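Local coordinates for subtilisin-like serine protease (Fervidobacterium pennivorans, PDB 1R6V), which degrades keratin into peptides as a calcium-binding serine protease of the subtilisin family, allowing the bacterium to grow on native feathers, at residues G445-V454 with D485-S495. The protein carries 1 engineered substitution. Residues are numbered along the deposited sequence; the frame is centred on the assembly and turned at random.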
loop_
_atom_site.group_PDB
_atom_site.type_symbol
_atom_site.label_atom_id
_atom_site.label_comp_id
_atom_site.label_asym_id
_atom_site.label_seq_id
_atom_site.Cartn_x
_atom_site.Cartn_y
_atom_site.Cartn_z
ATOM N N GLY A 445 -16.287 13.877 -12.613
ATOM C CA GLY A 445 -14.835 13.916 -12.622
ATOM C C GLY A 445 -14.197 12.779 -11.850
ATOM O O GLY A 445 -12.991 12.579 -11.947
ATOM N N GLY A 446 -14.995 12.043 -11.083
ATOM C CA GLY A 446 -14.449 10.926 -10.319
ATOM C C GLY A 446 -15.495 9.867 -10.043
ATOM O O GLY A 446 -16.675 10.054 -10.360
ATOM N N VAL A 447 -15.071 8.733 -9.491
ATOM C CA VAL A 447 -15.997 7.658 -9.139
ATOM C C VAL A 447 -15.650 7.184 -7.730
ATOM O O VAL A 447 -14.483 7.187 -7.324
ATOM C CB VAL A 447 -15.916 6.448 -10.109
ATOM C CG1 VAL A 447 -16.410 6.846 -11.496
ATOM C CG2 VAL A 447 -14.494 5.928 -10.175
ATOM N N GLU A 448 -16.671 6.792 -6.977
ATOM C CA GLU A 448 -16.445 6.308 -5.625
ATOM C C GLU A 448 -15.554 5.079 -5.648
ATOM O O GLU A 448 -14.702 4.905 -4.777
ATOM C CB GLU A 448 -17.782 5.984 -4.953
ATOM C CG GLU A 448 -18.512 7.239 -4.532
ATOM C CD GLU A 448 -19.909 6.970 -4.031
ATOM O OE1 GLU A 448 -20.078 6.048 -3.206
ATOM O OE2 GLU A 448 -20.833 7.695 -4.459
ATOM N N GLU A 449 -15.752 4.237 -6.656
ATOM C CA GLU A 449 -14.954 3.032 -6.785
ATOM C C GLU A 449 -14.990 2.407 -8.169
ATOM O O GLU A 449 -16.044 2.302 -8.798
ATOM C CB GLU A 449 -15.390 1.971 -5.766
ATOM C CG GLU A 449 -14.551 0.693 -5.856
ATOM C CD GLU A 449 -14.411 -0.017 -4.523
ATOM O OE1 GLU A 449 -13.628 0.455 -3.669
ATOM O OE2 GLU A 449 -15.096 -1.037 -4.328
ATOM N N PHE A 450 -13.812 2.015 -8.638
ATOM C CA PHE A 450 -13.667 1.318 -9.911
ATOM C C PHE A 450 -12.940 0.027 -9.540
ATOM O O PHE A 450 -12.011 0.059 -8.738
ATOM C CB PHE A 450 -12.798 2.120 -10.890
ATOM C CG PHE A 450 -12.501 1.384 -12.160
ATOM C CD1 PHE A 450 -13.530 1.052 -13.042
ATOM C CD2 PHE A 450 -11.195 0.981 -12.453
ATOM C CE1 PHE A 450 -13.265 0.321 -14.200
ATOM C CE2 PHE A 450 -10.911 0.251 -13.603
ATOM C CZ PHE A 450 -11.944 -0.083 -14.484
ATOM N N GLN A 451 -13.365 -1.102 -10.092
ATOM C CA GLN A 451 -12.673 -2.358 -9.780
ATOM C C GLN A 451 -12.291 -3.102 -11.036
ATOM O O GLN A 451 -12.979 -3.013 -12.053
ATOM C CB GLN A 451 -13.556 -3.282 -8.943
ATOM C CG GLN A 451 -13.891 -2.777 -7.551
ATOM C CD GLN A 451 -14.627 -3.817 -6.722
ATOM O OE1 GLN A 451 -15.325 -4.676 -7.264
ATOM N NE2 GLN A 451 -14.481 -3.739 -5.402
ATOM N N VAL A 452 -11.173 -3.820 -10.972
ATOM C CA VAL A 452 -10.747 -4.662 -12.078
ATOM C C VAL A 452 -10.746 -6.043 -11.421
ATOM O O VAL A 452 -10.097 -6.250 -10.396
ATOM C CB VAL A 452 -9.335 -4.294 -12.625
ATOM C CG1 VAL A 452 -8.923 -5.296 -13.717
ATOM C CG2 VAL A 452 -9.361 -2.875 -13.237
ATOM N N VAL A 453 -11.527 -6.957 -11.981
ATOM C CA VAL A 453 -11.645 -8.311 -11.449
ATOM C C VAL A 453 -11.030 -9.277 -12.454
ATOM O O VAL A 453 -11.537 -9.412 -13.565
ATOM C CB VAL A 453 -13.124 -8.702 -11.241
ATOM C CG1 VAL A 453 -13.211 -10.032 -10.500
ATOM C CG2 VAL A 453 -13.860 -7.606 -10.461
ATOM N N VAL A 454 -9.941 -9.939 -12.066
ATOM C CA VAL A 454 -9.249 -10.891 -12.953
ATOM C C VAL A 454 -9.556 -12.308 -12.470
ATOM O O VAL A 454 -9.360 -12.611 -11.299
ATOM C CB VAL A 454 -7.714 -10.666 -12.915
ATOM C CG1 VAL A 454 -7.011 -11.547 -13.965
ATOM C CG2 VAL A 454 -7.397 -9.189 -13.159
ATOM N N ASP A 485 -9.294 -12.643 -4.104
ATOM C CA ASP A 485 -10.495 -12.862 -4.901
ATOM C C ASP A 485 -10.370 -12.293 -6.307
ATOM O O ASP A 485 -11.360 -12.180 -7.022
ATOM C CB ASP A 485 -11.726 -12.276 -4.213
ATOM C CG ASP A 485 -11.976 -12.890 -2.840
ATOM O OD1 ASP A 485 -11.764 -14.116 -2.671
ATOM O OD2 ASP A 485 -12.397 -12.146 -1.928
ATOM N N GLY A 486 -9.145 -11.934 -6.689
ATOM C CA GLY A 486 -8.898 -11.412 -8.022
ATOM C C GLY A 486 -9.307 -9.969 -8.247
ATOM O O GLY A 486 -9.280 -9.466 -9.371
ATOM N N ILE A 487 -9.662 -9.282 -7.176
ATOM C CA ILE A 487 -10.096 -7.903 -7.332
ATOM C C ILE A 487 -9.043 -6.862 -6.991
ATOM O O ILE A 487 -8.374 -6.956 -5.965
ATOM C CB ILE A 487 -11.357 -7.647 -6.477
ATOM C CG1 ILE A 487 -12.464 -8.612 -6.911
ATOM C CG2 ILE A 487 -11.809 -6.188 -6.624
ATOM C CD1 ILE A 487 -13.616 -8.727 -5.937
ATOM N N ALA A 488 -8.883 -5.878 -7.875
ATOM C CA ALA A 488 -7.965 -4.767 -7.641
ATOM C C ALA A 488 -8.962 -3.615 -7.538
ATOM O O ALA A 488 -9.722 -3.364 -8.480
ATOM C CB ALA A 488 -7.024 -4.561 -8.832
ATOM N N ARG A 489 -8.971 -2.938 -6.395
ATOM C CA ARG A 489 -9.918 -1.856 -6.145
ATOM C C ARG A 489 -9.269 -0.501 -6.255
ATOM O O ARG A 489 -8.175 -0.286 -5.732
ATOM C CB ARG A 489 -10.520 -1.973 -4.736
ATOM C CG ARG A 489 -11.077 -3.336 -4.377
ATOM C CD ARG A 489 -11.613 -3.333 -2.943
ATOM N NE ARG A 489 -12.876 -2.604 -2.831
ATOM C CZ ARG A 489 -13.677 -2.635 -1.767
ATOM N NH1 ARG A 489 -13.355 -3.361 -0.700
ATOM N NH2 ARG A 489 -14.814 -1.948 -1.774
ATOM N N PHE A 490 -9.974 0.423 -6.909
ATOM C CA PHE A 490 -9.486 1.784 -7.100
ATOM C C PHE A 490 -10.515 2.774 -6.556
ATOM O O PHE A 490 -11.386 3.214 -7.291
ATOM C CB PHE A 490 -9.268 2.050 -8.596
ATOM C CG PHE A 490 -8.188 1.195 -9.202
ATOM C CD1 PHE A 490 -8.458 -0.099 -9.632
ATOM C CD2 PHE A 490 -6.894 1.683 -9.311
ATOM C CE1 PHE A 490 -7.448 -0.903 -10.165
ATOM C CE2 PHE A 490 -5.875 0.892 -9.840
ATOM C CZ PHE A 490 -6.154 -0.402 -10.267
ATOM N N PRO A 491 -10.399 3.163 -5.280
ATOM C CA PRO A 491 -11.372 4.105 -4.726
ATOM C C PRO A 491 -11.114 5.564 -5.024
ATOM O O PRO A 491 -9.968 6.019 -5.061
ATOM C CB PRO A 491 -11.323 3.825 -3.226
ATOM C CG PRO A 491 -9.905 3.385 -3.003
ATOM C CD PRO A 491 -9.519 2.603 -4.236
ATOM N N HIS A 492 -12.206 6.281 -5.256
ATOM C CA HIS A 492 -12.144 7.714 -5.465
ATOM C C HIS A 492 -11.135 8.200 -6.484
ATOM O O HIS A 492 -10.494 9.213 -6.276
ATOM C CB HIS A 492 -11.913 8.363 -4.102
ATOM C CG HIS A 492 -13.023 8.077 -3.145
ATOM N ND1 HIS A 492 -14.210 8.777 -3.169
ATOM C CD2 HIS A 492 -13.193 7.077 -2.248
ATOM C CE1 HIS A 492 -15.068 8.212 -2.338
ATOM N NE2 HIS A 492 -14.476 7.179 -1.769
ATOM N N ILE A 493 -11.037 7.483 -7.598
ATOM C CA ILE A 493 -10.140 7.866 -8.670
ATOM C C ILE A 493 -10.920 8.690 -9.707
ATOM O O ILE A 493 -12.150 8.777 -9.664
ATOM C CB ILE A 493 -9.517 6.634 -9.402
ATOM C CG1 ILE A 493 -10.604 5.785 -10.072
ATOM C CG2 ILE A 493 -8.715 5.783 -8.400
ATOM C CD1 ILE A 493 -10.033 4.803 -11.124
ATOM N N ASP A 494 -10.184 9.302 -10.628
ATOM C CA ASP A 494 -10.796 10.100 -11.695
ATOM C C ASP A 494 -11.651 9.261 -12.647
ATOM O O ASP A 494 -11.332 8.101 -12.950
ATOM C CB ASP A 494 -9.732 10.743 -12.605
ATOM C CG ASP A 494 -8.991 11.881 -11.965
ATOM O OD1 ASP A 494 -9.402 12.352 -10.881
ATOM O OD2 ASP A 494 -7.984 12.327 -12.580
ATOM N N SER A 495 -12.718 9.868 -13.152
ATOM C CA SER A 495 -13.503 9.192 -14.175
ATOM C C SER A 495 -12.744 9.609 -15.454
ATOM O O SER A 495 -11.957 10.555 -15.424
ATOM C CB SER A 495 -14.932 9.720 -14.207
ATOM O OG SER A 495 -14.945 11.129 -14.362
HETATM O O HOH W 1 -17.692 12.013 -14.382
#
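Phe450 and Phe490 exchange backbone hydrogen bonds in both directions, as do Val452 and Ala488, the hydrogen-bonded pairs of antiparallel strands 449-454 and 487-491, their axes 4.6 Å apart; Val454 N to Gly486 O (2.8 Å) closes this end. Both chains turn a corner, at Glu448 and at His492, where His492 N donates to Glu448 O (2.9 Å) and Glu448 CA packs over a face of the imidazole in a CH-pi contact. Beyond the corner Val447 N bonds to Ile493 O and Ser495 N to Gly445 O, while a water links Gly445 N with Ser495 OG. The pair belongs to an Ig-like domain, one of the protein's two beta-sandwich domains, which may mediate interactions with substrate; 446-455 is the middle of three strands, with 549-553 on its other edge. Phe450, Phe490 and Ile493 pack on Met470, and Val452 on Val468, of strand 466-471 in the other sheet. CD2 of Phe450 meets CD1 of Phe490 at 4.1 Å, the two side chains lying side by side and pointing the same way, and Ile493 CD1 reaches Phe450 CB at 3.9 Å. On the opposite face Arg489 grips Glu449 side-on: NH2 (2.7 Å) and NE (3.1 Å) both donate to OE2, which lies near the guanidinium plane, while the carboxylate is turned 76° from that plane. A bend at chi3 (74°) swings the guanidinium toward the acid, and Gln451 lies alongside with its amide nearly perpendicular to the guanidinium. A leucine in place of Arg489 would probably leave the Glu449 carboxylate without its cationic mate and free to turn. Next along this face, Ile487 CG2 touches Gln451 CD (3.7 Å), and its CG1 packs against both methyls of Val453. Helix 275-286 of the catalytic domain covers Pro491.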